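Local coordinates for 3-oxoacyl-[acyl-carrier protein] synthase (Thermus thermophilus, PDB 1UB7), which probably catalyses the first condensation of fatty acid synthesis, joining an acetyl group from acetyl-CoA to two carbons of malonyl-ACP, at residues Pro87-Leu92 / Ala103-Ala108; Ala129-Ala134 / Ala161-Lys166; Pro245-Leu250 / Val269-Tyr274. All coordinates share one frame; numbering follows the deposited sequence.

Interactions 1 and 2 reach the same five-stranded sheet of the thiolase-like fold: interaction 1 sets helix 89-96 against strand 102-107, outermost within this chain, and interaction 2 pairs strands 131-138 and 158-165 deeper in the sheet. Their centres lie about 15 Å apart and their nearest atoms about 7 Å apart. Interaction 3 belongs to the C-terminal part of the chain, on the far side of the chain's centre, with its own centre about 25 Å from each of the others. It holds His-246, a predicted active-site residue, and Ala-248 comes about 3 Å, side chain to side chain, from Asn-276, another. Interactions 1 and 2 lie away from these sites.

Interaction 1 (Pro87-Leu92 / Ala103-Ala108); sequences PDTAAL and AYDLLA
Asp-105 turns its carboxylate to the start of helix 89-96 and takes two backbone N-H groups: Thr-89 N gives a nearly straight bond to OD2 (2.8 Å, 163°), and Ala-90 N gives a more bent one to OD1 (2.9 Å). Both donors arrive on the syn side, slightly out of the carboxylate plane, and this fork fixes the rotation of the group. CG of Asp-105, anti to the carbonyl carbon and beside the backbone N (chi1 -68°), brings the carboxylate over to the helix start although CB itself does not point at it. Asp-88 is the N-cap; its OD2 accepts from Ala-91 N from above the carboxylate plane. The two acids bring OD2 of Asp-88 within 4.1 Å of OD1 of Asp-105, a proximity that the helix N-terminus would probably ease. Beside this polar cluster the methyls of Ala-90 and Ala-103 touch, CB to CB, at 3.5 Å. The contact joins helix and second strand of the beta-alpha-beta unit 72-78, 89-96, 102-107. Ala-90 and Asp-105 also pack on Val-77 of strand 72-78, Thr-89 meets helix 50-64, and Asp-105 and Leu-107 pair with a strand of the second subunit, carrying the sheet across the dimer interface.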
ATOM      1  N   PRO A  87       6.374   0.433  11.467  1.00 53.40           N
ATOM      2  CA  PRO A  87       6.015  -0.726  10.644  1.00 52.56           C
ATOM      3  C   PRO A  87       4.598  -0.585  10.078  1.00 46.60           C
ATOM      4  O   PRO A  87       3.792   0.194  10.593  1.00 46.81           O
ATOM      5  CB  PRO A  87       6.130  -1.883  11.635  1.00 54.57           C
ATOM      6  CG  PRO A  87       5.627  -1.246  12.911  1.00 48.54           C
ATOM      7  CD  PRO A  87       6.324   0.098  12.902  1.00 49.29           C
ATOM      8  N   ASP A  88       4.291  -1.324   9.018  1.00 33.86           N
ATOM      9  CA  ASP A  88       2.956  -1.254   8.460  1.00 32.22           C
ATOM     10  C   ASP A  88       1.993  -2.049   9.338  1.00 30.76           C
ATOM     11  O   ASP A  88       2.376  -2.948  10.076  1.00 30.83           O
ATOM     12  CB  ASP A  88       2.920  -1.792   7.020  1.00 36.75           C
ATOM     13  CG  ASP A  88       3.522  -3.193   6.890  1.00 31.09           C
ATOM     14  OD1 ASP A  88       4.756  -3.297   6.903  1.00 34.00           O
ATOM     15  OD2 ASP A  88       2.765  -4.180   6.775  1.00 33.78           O
ATOM     16  N   THR A  89       0.725  -1.718   9.234  1.00 27.50           N
ATOM     17  CA  THR A  89      -0.292  -2.373  10.019  1.00 33.50           C
ATOM     18  C   THR A  89      -0.449  -3.837   9.615  1.00 33.39           C
ATOM     19  O   THR A  89      -0.824  -4.657  10.444  1.00 36.82           O
ATOM     20  CB  THR A  89      -1.626  -1.611   9.861  1.00 31.69           C
ATOM     21  OG1 THR A  89      -1.381  -0.226  10.095  1.00 39.25           O
ATOM     22  CG2 THR A  89      -2.662  -2.104  10.844  1.00 30.74           C
ATOM     23  N   ALA A  90      -0.168  -4.178   8.356  1.00 29.62           N
ATOM     24  CA  ALA A  90      -0.297  -5.587   7.933  1.00 27.16           C
ATOM     25  C   ALA A  90       0.713  -6.439   8.674  1.00 22.68           C
ATOM     26  O   ALA A  90       0.416  -7.565   9.057  1.00 28.64           O
ATOM     27  CB  ALA A  90      -0.103  -5.748   6.435  1.00 17.34           C
ATOM     28  N   ALA A  91       1.903  -5.898   8.897  1.00 26.38           N
ATOM     29  CA  ALA A  91       2.911  -6.655   9.625  1.00 32.00           C
ATOM     30  C   ALA A  91       2.431  -6.908  11.069  1.00 35.00           C
ATOM     31  O   ALA A  91       2.660  -7.980  11.623  1.00 33.98           O
ATOM     32  CB  ALA A  91       4.229  -5.904   9.613  1.00 24.48           C
ATOM     33  N   LEU A  92       1.742  -5.937  11.665  1.00 35.48           N
ATOM     34  CA  LEU A  92       1.236  -6.102  13.028  1.00 32.29           C
ATOM     35  C   LEU A  92       0.164  -7.196  13.055  1.00 31.18           C
ATOM     36  O   LEU A  92       0.088  -7.984  14.003  1.00 37.54           O
ATOM     37  CB  LEU A  92       0.651  -4.779  13.553  1.00 33.14           C
ATOM     38  CG  LEU A  92       1.569  -3.545  13.503  1.00 29.96           C
ATOM     39  CD1 LEU A  92       0.831  -2.301  14.005  1.00 30.03           C
ATOM     40  CD2 LEU A  92       2.799  -3.801  14.345  1.00 29.40           C
ATOM     41  N   ALA A 103       3.550  -9.096   4.243  1.00 28.23           N
ATOM     42  CA  ALA A 103       2.524  -8.129   4.618  1.00 24.91           C
ATOM     43  C   ALA A 103       2.793  -6.688   4.215  1.00 27.89           C
ATOM     44  O   ALA A 103       3.928  -6.227   4.248  1.00 21.86           O
ATOM     45  CB  ALA A 103       2.326  -8.182   6.145  1.00 20.24           C
ATOM     46  N   TYR A 104       1.732  -5.971   3.856  1.00 25.26           N
ATOM     47  CA  TYR A 104       1.883  -4.577   3.519  1.00 28.42           C
ATOM     48  C   TYR A 104       0.574  -3.805   3.600  1.00 28.69           C
ATOM     49  O   TYR A 104      -0.500  -4.388   3.528  1.00 27.05           O
ATOM     50  CB  TYR A 104       2.486  -4.460   2.129  1.00 28.52           C
ATOM     51  CG  TYR A 104       1.556  -4.806   0.986  1.00 26.76           C
ATOM     52  CD1 TYR A 104       0.634  -3.879   0.503  1.00 22.89           C
ATOM     53  CD2 TYR A 104       1.661  -6.029   0.327  1.00 25.66           C
ATOM     54  CE1 TYR A 104      -0.151  -4.162  -0.616  1.00 24.07           C
ATOM     55  CE2 TYR A 104       0.880  -6.322  -0.790  1.00 25.51           C
ATOM     56  CZ  TYR A 104      -0.017  -5.391  -1.254  1.00 26.72           C
ATOM     57  OH  TYR A 104      -0.773  -5.683  -2.366  1.00 29.52           O
ATOM     58  N   ASP A 105       0.669  -2.491   3.773  1.00 27.83           N
ATOM     59  CA  ASP A 105      -0.532  -1.648   3.806  1.00 32.13           C
ATOM     60  C   ASP A 105      -0.741  -1.084   2.411  1.00 28.92           C
ATOM     61  O   ASP A 105       0.214  -0.748   1.724  1.00 30.01           O
ATOM     62  CB  ASP A 105      -0.388  -0.468   4.780  1.00 27.83           C
ATOM     63  CG  ASP A 105      -0.342  -0.908   6.213  1.00 34.55           C
ATOM     64  OD1 ASP A 105      -0.694  -2.080   6.460  1.00 36.19           O
ATOM     65  OD2 ASP A 105       0.036  -0.097   7.090  1.00 42.73           O
ATOM     66  N   LEU A 106      -1.997  -0.979   2.004  1.00 29.09           N
ATOM     67  CA  LEU A 106      -2.339  -0.439   0.706  1.00 26.88           C
ATOM     68  C   LEU A 106      -3.126   0.877   0.911  1.00 33.52           C
ATOM     69  O   LEU A 106      -4.189   0.887   1.542  1.00 26.93           O
ATOM     70  CB  LEU A 106      -3.174  -1.476  -0.060  1.00 24.71           C
ATOM     71  CG  LEU A 106      -3.633  -1.166  -1.498  1.00 31.71           C
ATOM     72  CD1 LEU A 106      -3.853  -2.470  -2.287  1.00 22.30           C
ATOM     73  CD2 LEU A 106      -4.920  -0.313  -1.464  1.00 28.83           C
ATOM     74  N   LEU A 107      -2.592   1.990   0.407  1.00 27.42           N
ATOM     75  CA  LEU A 107      -3.288   3.271   0.534  1.00 30.68           C
ATOM     76  C   LEU A 107      -3.856   3.715  -0.808  1.00 32.37           C
ATOM     77  O   LEU A 107      -3.108   4.005  -1.744  1.00 37.62           O
ATOM     78  CB  LEU A 107      -2.348   4.346   1.077  1.00 33.32           C
ATOM     79  CG  LEU A 107      -2.097   4.282   2.578  1.00 31.48           C
ATOM     80  CD1 LEU A 107      -1.626   2.891   2.988  1.00 37.14           C
ATOM     81  CD2 LEU A 107      -1.079   5.301   2.934  1.00 33.41           C
ATOM     82  N   ALA A 108      -5.181   3.751  -0.904  1.00 28.80           N
ATOM     83  CA  ALA A 108      -5.856   4.154  -2.133  1.00 30.05           C
ATOM     84  C   ALA A 108      -7.233   4.766  -1.819  1.00 36.37           C
ATOM     85  O   ALA A 108      -8.170   4.669  -2.605  1.00 36.42           O
ATOM     86  CB  ALA A 108      -6.011   2.946  -3.052  1.00 31.21           C
TER
HETATM   87  O   HOH W   1       5.415  -5.548   6.086  1.00 36.46           O

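Interaction 2 (Ala129-Ala134 / Ala161-Lys166); sequences AQKVLA and AAVVGK
Two neighbouring antiparallel strands, 131-138 and 158-165, meet here in the mixed sheet of the thiolase-like fold, their short segments running at 160° to each other. Val-132 and Val-164 form a hydrogen-bonded pair: Val-132 N donates to Val-164 O at 2.8 Å, and Val-164 N returns a straighter bond to Val-132 O at 2.7 Å. Two residues on, Ala-134 and Ala-162 repeat the pattern, with Ala-134 N to Ala-162 O at 2.9 Å and Ala-162 N to Ala-134 O at 3.0 Å. Leu-133 and Val-163 sit between them as a non-hydrogen-bonded pair. The carbonyls gain further CA-H...O contacts, among them Val-163 CA to Val-132 O at 3.3 Å.

Side chains alternate between the two faces, and in this layered alpha-beta fold each face is covered by a helix: Leu-61 of helix 50-64 lies over Leu-133, Ala-161 and Val-163, while in helix 112-125 Ala-120 packs on Val-132 and Val-164, and Trp-113 touches Ala-162 and donates its indole NE1 to Ala-134 O. On the first face Leu-133 holds CG anti to the backbone N (chi1 176°), which carries CD1 across to the partner strand, where it touches Val-163 CG2 at 4.1 Å and Ala-161 CB at 4.2 Å; the Leu-133 and Val-163 side chains meet at a slant. On the same face Val-163 CG1 lies against Lys-131 CB at 4.0 Å. Beyond CG the lysine chain runs out extended, away from the partner strand, and its NZ donates to the backbone carbonyl O of Glu-70.

The opposite face carries Val-132, Ala-134, Ala-162 and Val-164. Strand 72-78 flanks strand 131-138 on its other edge, with backbone hydrogen bonds between Leu-133 and both Ala-74 and Ile-76.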
ATOM      1  N   ALA A 129       0.616 -16.503  -3.652  1.00 27.20           N
ATOM      2  CA  ALA A 129       0.039 -16.762  -2.331  1.00 29.85           C
ATOM      3  C   ALA A 129      -1.087 -17.758  -2.504  1.00 27.24           C
ATOM      4  O   ALA A 129      -1.782 -17.724  -3.513  1.00 31.97           O
ATOM      5  CB  ALA A 129      -0.509 -15.485  -1.722  1.00 24.29           C
ATOM      6  N   GLN A 130      -1.251 -18.656  -1.538  1.00 32.98           N
ATOM      7  CA  GLN A 130      -2.325 -19.652  -1.595  1.00 32.37           C
ATOM      8  C   GLN A 130      -3.626 -18.961  -1.206  1.00 29.49           C
ATOM      9  O   GLN A 130      -4.652 -19.121  -1.863  1.00 32.47           O
ATOM     10  CB  GLN A 130      -2.053 -20.793  -0.610  1.00 37.05           C
ATOM     11  CG  GLN A 130      -3.240 -21.730  -0.435  1.00 44.20           C
ATOM     12  CD  GLN A 130      -3.072 -22.739   0.709  1.00 56.16           C
ATOM     13  OE1 GLN A 130      -4.002 -23.489   1.018  1.00 57.03           O
ATOM     14  NE2 GLN A 130      -1.889 -22.758   1.336  1.00 49.62           N
ATOM     15  N   LYS A 131      -3.561 -18.196  -0.119  1.00 26.82           N
ATOM     16  CA  LYS A 131      -4.697 -17.448   0.383  1.00 30.36           C
ATOM     17  C   LYS A 131      -4.162 -16.115   0.860  1.00 31.44           C
ATOM     18  O   LYS A 131      -2.995 -16.004   1.233  1.00 34.09           O
ATOM     19  CB  LYS A 131      -5.356 -18.173   1.554  1.00 32.97           C
ATOM     20  CG  LYS A 131      -6.062 -19.472   1.202  1.00 36.90           C
ATOM     21  CD  LYS A 131      -6.446 -20.189   2.492  1.00 39.98           C
ATOM     22  CE  LYS A 131      -7.319 -21.420   2.267  1.00 39.79           C
ATOM     23  NZ  LYS A 131      -7.566 -22.091   3.584  1.00 43.21           N
ATOM     24  N   VAL A 132      -5.020 -15.105   0.846  1.00 27.79           N
ATOM     25  CA  VAL A 132      -4.625 -13.777   1.265  1.00 27.86           C
ATOM     26  C   VAL A 132      -5.638 -13.202   2.226  1.00 19.73           C
ATOM     27  O   VAL A 132      -6.832 -13.295   1.980  1.00 27.31           O
ATOM     28  CB  VAL A 132      -4.534 -12.802   0.053  1.00 30.76           C
ATOM     29  CG1 VAL A 132      -4.131 -11.411   0.531  1.00 32.14           C
ATOM     30  CG2 VAL A 132      -3.525 -13.303  -0.938  1.00 23.64           C
ATOM     31  N   LEU A 133      -5.161 -12.613   3.318  1.00 20.90           N
ATOM     32  CA  LEU A 133      -6.053 -11.983   4.280  1.00 24.54           C
ATOM     33  C   LEU A 133      -6.128 -10.520   3.873  1.00 24.81           C
ATOM     34  O   LEU A 133      -5.154  -9.795   4.015  1.00 24.35           O
ATOM     35  CB  LEU A 133      -5.513 -12.095   5.717  1.00 26.25           C
ATOM     36  CG  LEU A 133      -6.330 -11.387   6.824  1.00 26.96           C
ATOM     37  CD1 LEU A 133      -7.727 -12.005   6.954  1.00 20.64           C
ATOM     38  CD2 LEU A 133      -5.603 -11.496   8.149  1.00 22.18           C
ATOM     39  N   ALA A 134      -7.278 -10.100   3.355  1.00 21.59           N
ATOM     40  CA  ALA A 134      -7.474  -8.722   2.918  1.00 28.40           C
ATOM     41  C   ALA A 134      -8.303  -7.947   3.955  1.00 30.11           C
ATOM     42  O   ALA A 134      -9.486  -8.221   4.157  1.00 30.49           O
ATOM     43  CB  ALA A 134      -8.166  -8.714   1.549  1.00 27.43           C
ATOM     44  N   ALA A 161     -12.686  -7.835   7.200  1.00 28.58           N
ATOM     45  CA  ALA A 161     -11.662  -8.714   6.666  1.00 27.08           C
ATOM     46  C   ALA A 161     -12.236  -9.889   5.911  1.00 31.37           C
ATOM     47  O   ALA A 161     -13.336 -10.369   6.183  1.00 34.57           O
ATOM     48  CB  ALA A 161     -10.791  -9.231   7.792  1.00 25.04           C
ATOM     49  N   ALA A 162     -11.465 -10.375   4.963  1.00 29.74           N
ATOM     50  CA  ALA A 162     -11.898 -11.523   4.211  1.00 31.56           C
ATOM     51  C   ALA A 162     -10.669 -12.314   3.813  1.00 31.15           C
ATOM     52  O   ALA A 162      -9.570 -11.770   3.707  1.00 29.67           O
ATOM     53  CB  ALA A 162     -12.661 -11.075   2.977  1.00 28.44           C
ATOM     54  N   VAL A 163     -10.845 -13.602   3.606  1.00 31.59           N
ATOM     55  CA  VAL A 163      -9.722 -14.403   3.171  1.00 32.86           C
ATOM     56  C   VAL A 163     -10.007 -14.697   1.719  1.00 34.21           C
ATOM     57  O   VAL A 163     -11.095 -15.166   1.389  1.00 32.13           O
ATOM     58  CB  VAL A 163      -9.625 -15.723   3.945  1.00 32.15           C
ATOM     59  CG1 VAL A 163      -8.641 -16.661   3.254  1.00 33.32           C
ATOM     60  CG2 VAL A 163      -9.176 -15.446   5.362  1.00 27.29           C
ATOM     61  N   VAL A 164      -9.059 -14.389   0.842  1.00 28.64           N
ATOM     62  CA  VAL A 164      -9.261 -14.676  -0.570  1.00 29.19           C
ATOM     63  C   VAL A 164      -8.465 -15.935  -0.928  1.00 33.86           C
ATOM     64  O   VAL A 164      -7.294 -16.073  -0.550  1.00 40.51           O
ATOM     65  CB  VAL A 164      -8.818 -13.478  -1.453  1.00 26.67           C
ATOM     66  CG1 VAL A 164      -8.920 -13.839  -2.911  1.00 22.53           C
ATOM     67  CG2 VAL A 164      -9.695 -12.268  -1.154  1.00 31.14           C
ATOM     68  N   GLY A 165      -9.111 -16.858  -1.634  1.00 32.15           N
ATOM     69  CA  GLY A 165      -8.447 -18.093  -2.028  1.00 35.64           C
ATOM     70  C   GLY A 165      -9.153 -18.815  -3.167  1.00 36.44           C
ATOM     71  O   GLY A 165     -10.170 -18.336  -3.678  1.00 34.16           O
ATOM     72  N   LYS A 166      -8.617 -19.962  -3.583  1.00 35.27           N
ATOM     73  CA  LYS A 166      -9.243 -20.722  -4.665  1.00 41.75           C
ATOM     74  C   LYS A 166     -10.619 -21.209  -4.233  1.00 36.37           C
ATOM     75  O   LYS A 166     -10.773 -21.722  -3.126  1.00 36.41           O
ATOM     76  CB  LYS A 166      -8.392 -21.940  -5.047  1.00 43.20           C
ATOM     77  CG  LYS A 166      -7.033 -21.615  -5.678  1.00 59.68           C
ATOM     78  CD  LYS A 166      -7.132 -21.168  -7.140  1.00 60.07           C
ATOM     79  CE  LYS A 166      -5.741 -21.084  -7.769  1.00 65.20           C
ATOM     80  NZ  LYS A 166      -5.766 -20.854  -9.245  1.00 64.35           N
TER

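Interaction 3 (Pro245-Leu250 / Val269-Tyr274); sequences PHQANL and VNVDRY
Gln-247 carries the tight part of the contact, its OE1 accepting from two successive backbone N-H groups at the start of helix 271-274. Asn-270 N lies 2.8 Å from Gln-247 OE1 and stands above the plane of the Gln-247 side-chain carbonyl; Val-271 N, 3.1 Å from Gln-247 OE1, lies in that plane on a lone pair. Asn-270 holds the N-cap position, but its side chain makes no capping bond; the oxygen at this helix start comes instead from the neighbouring loop. A bend at chi2 (-67°) folds Gln-247 so that OE1 faces this turn while Gln-247 NE2 donates back to Pro-245 O at 2.9 Å and also to Ala-268 O, so both ends of the buried amide are held. Asn-270 crosses it at about a right angle, ND2 resting 3.5 Å from Gln-247 CG with the amide planes 66° apart. CB of Val-271 packs on CB of Gln-247 at 3.7 Å. With an alanine here the amide is gone, and Asn-270 N and Val-271 N would probably be left without their shared acceptor and the start of helix 271-274 less firmly tied to the 245-250 loop.

Toward the partly exposed side the packing thins to apolar touches: Leu-250 CD1 meets Val-269 CG1 at 4.0 Å. The segment 245-250 links strand 242-245 to helix 250-258, includes predicted ACP-binding residues, and contains His-246, a predicted active-site residue, whose NE2 hydrogen-bonds to Asn-276 OD1. Helix 281-292 and strand 300-307 pack around it.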
ATOM      1  N   PRO A 245     -22.552  -1.024  -2.190  1.00 49.78           N
ATOM      2  CA  PRO A 245     -21.759   0.172  -2.461  1.00 48.33           C
ATOM      3  C   PRO A 245     -21.037   0.698  -1.240  1.00 50.44           C
ATOM      4  O   PRO A 245     -21.343   0.320  -0.114  1.00 52.17           O
ATOM      5  CB  PRO A 245     -22.812   1.160  -2.926  1.00 49.43           C
ATOM      6  CG  PRO A 245     -23.935   0.856  -1.954  1.00 43.27           C
ATOM      7  CD  PRO A 245     -23.977  -0.670  -2.005  1.00 47.25           C
ATOM      8  N   HIS A 246     -20.075   1.579  -1.481  1.00 49.58           N
ATOM      9  CA  HIS A 246     -19.354   2.217  -0.401  1.00 51.84           C
ATOM     10  C   HIS A 246     -20.458   2.934   0.386  1.00 52.07           C
ATOM     11  O   HIS A 246     -21.349   3.527  -0.209  1.00 54.09           O
ATOM     12  CB  HIS A 246     -18.376   3.245  -0.974  1.00 48.07           C
ATOM     13  CG  HIS A 246     -17.678   4.063   0.066  1.00 53.50           C
ATOM     14  ND1 HIS A 246     -17.137   5.303  -0.203  1.00 53.16           N
ATOM     15  CD2 HIS A 246     -17.416   3.813   1.371  1.00 53.25           C
ATOM     16  CE1 HIS A 246     -16.575   5.782   0.892  1.00 55.91           C
ATOM     17  NE2 HIS A 246     -16.729   4.897   1.861  1.00 57.02           N
ATOM     18  N   GLN A 247     -20.414   2.869   1.709  1.00 54.70           N
ATOM     19  CA  GLN A 247     -21.427   3.531   2.529  1.00 59.40           C
ATOM     20  C   GLN A 247     -20.947   4.912   2.939  1.00 60.80           C
ATOM     21  O   GLN A 247     -20.553   5.121   4.081  1.00 60.45           O
ATOM     22  CB  GLN A 247     -21.725   2.714   3.788  1.00 56.71           C
ATOM     23  CG  GLN A 247     -22.185   1.297   3.509  1.00 60.26           C
ATOM     24  CD  GLN A 247     -23.542   1.245   2.846  1.00 59.46           C
ATOM     25  OE1 GLN A 247     -24.548   1.627   3.442  1.00 64.99           O
ATOM     26  NE2 GLN A 247     -23.578   0.768   1.607  1.00 59.33           N
ATOM     27  N   ALA A 248     -20.983   5.856   2.007  1.00 64.64           N
ATOM     28  CA  ALA A 248     -20.544   7.214   2.297  1.00 69.25           C
ATOM     29  C   ALA A 248     -21.718   8.173   2.516  1.00 70.76           C
ATOM     30  O   ALA A 248     -21.711   8.985   3.445  1.00 70.70           O
ATOM     31  CB  ALA A 248     -19.668   7.722   1.161  1.00 69.82           C
ATOM     32  N   ASN A 249     -22.722   8.064   1.655  1.00 71.37           N
ATOM     33  CA  ASN A 249     -23.889   8.929   1.721  1.00 72.00           C
ATOM     34  C   ASN A 249     -25.121   8.266   1.100  1.00 67.96           C
ATOM     35  O   ASN A 249     -25.074   7.743  -0.018  1.00 58.34           O
ATOM     36  CB  ASN A 249     -23.569  10.249   1.008  1.00 79.17           C
ATOM     37  CG  ASN A 249     -24.778  11.141   0.859  1.00 85.94           C
ATOM     38  OD1 ASN A 249     -25.624  10.926  -0.011  1.00 87.13           O
ATOM     39  ND2 ASN A 249     -24.871  12.151   1.716  1.00 92.36           N
ATOM     40  N   LEU A 250     -26.227   8.296   1.837  1.00 69.98           N
ATOM     41  CA  LEU A 250     -27.471   7.690   1.377  1.00 72.88           C
ATOM     42  C   LEU A 250     -27.989   8.322   0.078  1.00 75.50           C
ATOM     43  O   LEU A 250     -28.461   7.615  -0.811  1.00 73.37           O
ATOM     44  CB  LEU A 250     -28.531   7.786   2.482  1.00 71.75           C
ATOM     45  CG  LEU A 250     -29.853   7.038   2.287  1.00 74.51           C
ATOM     46  CD1 LEU A 250     -29.618   5.539   2.145  1.00 69.87           C
ATOM     47  CD2 LEU A 250     -30.743   7.318   3.482  1.00 74.81           C
ATOM     48  N   VAL A 269     -27.369  -1.384   2.808  1.00 43.89           N
ATOM     49  CA  VAL A 269     -27.208  -0.107   3.505  1.00 47.54           C
ATOM     50  C   VAL A 269     -26.946  -0.290   4.989  1.00 45.13           C
ATOM     51  O   VAL A 269     -27.467  -1.210   5.615  1.00 54.89           O
ATOM     52  CB  VAL A 269     -28.475   0.795   3.382  1.00 46.19           C
ATOM     53  CG1 VAL A 269     -28.164   2.200   3.892  1.00 40.83           C
ATOM     54  CG2 VAL A 269     -28.962   0.847   1.934  1.00 45.12           C
ATOM     55  N   ASN A 270     -26.127   0.589   5.544  1.00 42.10           N
ATOM     56  CA  ASN A 270     -25.832   0.565   6.963  1.00 43.44           C
ATOM     57  C   ASN A 270     -25.154   1.873   7.335  1.00 41.89           C
ATOM     58  O   ASN A 270     -24.812   2.097   8.491  1.00 42.05           O
ATOM     59  CB  ASN A 270     -24.984  -0.678   7.345  1.00 49.77           C
ATOM     60  CG  ASN A 270     -23.530  -0.625   6.850  1.00 55.93           C
ATOM     61  OD1 ASN A 270     -22.949  -1.667   6.536  1.00 60.01           O
ATOM     62  ND2 ASN A 270     -22.931   0.565   6.815  1.00 56.52           N
ATOM     63  N   VAL A 271     -24.983   2.747   6.340  1.00 44.58           N
ATOM     64  CA  VAL A 271     -24.356   4.050   6.564  1.00 48.51           C
ATOM     65  C   VAL A 271     -25.129   4.810   7.635  1.00 52.04           C
ATOM     66  O   VAL A 271     -24.604   5.730   8.261  1.00 58.23           O
ATOM     67  CB  VAL A 271     -24.312   4.917   5.264  1.00 45.70           C
ATOM     68  CG1 VAL A 271     -25.716   5.193   4.739  1.00 50.88           C
ATOM     69  CG2 VAL A 271     -23.620   6.228   5.549  1.00 43.51           C
ATOM     70  N   ASP A 272     -26.379   4.402   7.834  1.00 55.87           N
ATOM     71  CA  ASP A 272     -27.261   5.003   8.825  1.00 57.29           C
ATOM     72  C   ASP A 272     -26.832   4.667  10.251  1.00 57.27           C
ATOM     73  O   ASP A 272     -27.013   5.469  11.173  1.00 60.49           O
ATOM     74  CB  ASP A 272     -28.699   4.528   8.588  1.00 61.16           C
ATOM     75  CG  ASP A 272     -28.823   3.007   8.545  1.00 65.76           C
ATOM     76  OD1 ASP A 272     -28.080   2.366   7.773  1.00 70.99           O
ATOM     77  OD2 ASP A 272     -29.673   2.450   9.272  1.00 64.36           O
ATOM     78  N   ARG A 273     -26.243   3.485  10.425  1.00 55.59           N
ATOM     79  CA  ARG A 273     -25.809   3.028  11.741  1.00 52.74           C
ATOM     80  C   ARG A 273     -24.308   3.124  12.020  1.00 49.96           C
ATOM     81  O   ARG A 273     -23.891   3.137  13.183  1.00 45.77           O
ATOM     82  CB  ARG A 273     -26.286   1.582  11.967  1.00 52.26           C
ATOM     83  CG  ARG A 273     -27.767   1.478  12.268  1.00 47.75           C
ATOM     84  CD  ARG A 273     -28.255   0.049  12.443  1.00 54.88           C
ATOM     85  NE  ARG A 273     -28.322  -0.675  11.175  1.00 64.45           N
ATOM     86  CZ  ARG A 273     -27.356  -1.463  10.708  1.00 64.82           C
ATOM     87  NH1 ARG A 273     -26.241  -1.636  11.407  1.00 65.08           N
ATOM     88  NH2 ARG A 273     -27.503  -2.075   9.543  1.00 62.89           N
ATOM     89  N   TYR A 274     -23.492   3.201  10.974  1.00 46.64           N
ATOM     90  CA  TYR A 274     -22.048   3.270  11.197  1.00 50.95           C
ATOM     91  C   TYR A 274     -21.332   4.458  10.556  1.00 51.72           C
ATOM     92  O   TYR A 274     -20.134   4.665  10.787  1.00 54.26           O
ATOM     93  CB  TYR A 274     -21.371   1.993  10.694  1.00 47.66           C
ATOM     94  CG  TYR A 274     -21.928   0.690  11.207  1.00 34.21           C
ATOM     95  CD1 TYR A 274     -22.133   0.469  12.568  1.00 35.26           C
ATOM     96  CD2 TYR A 274     -22.154  -0.365  10.325  1.00 45.23           C
ATOM     97  CE1 TYR A 274     -22.543  -0.785  13.037  1.00 33.33           C
ATOM     98  CE2 TYR A 274     -22.556  -1.612  10.776  1.00 39.11           C
ATOM     99  CZ  TYR A 274     -22.747  -1.822  12.128  1.00 40.27           C
ATOM    100  OH  TYR A 274     -23.133  -3.082  12.540  1.00 45.81           O
TER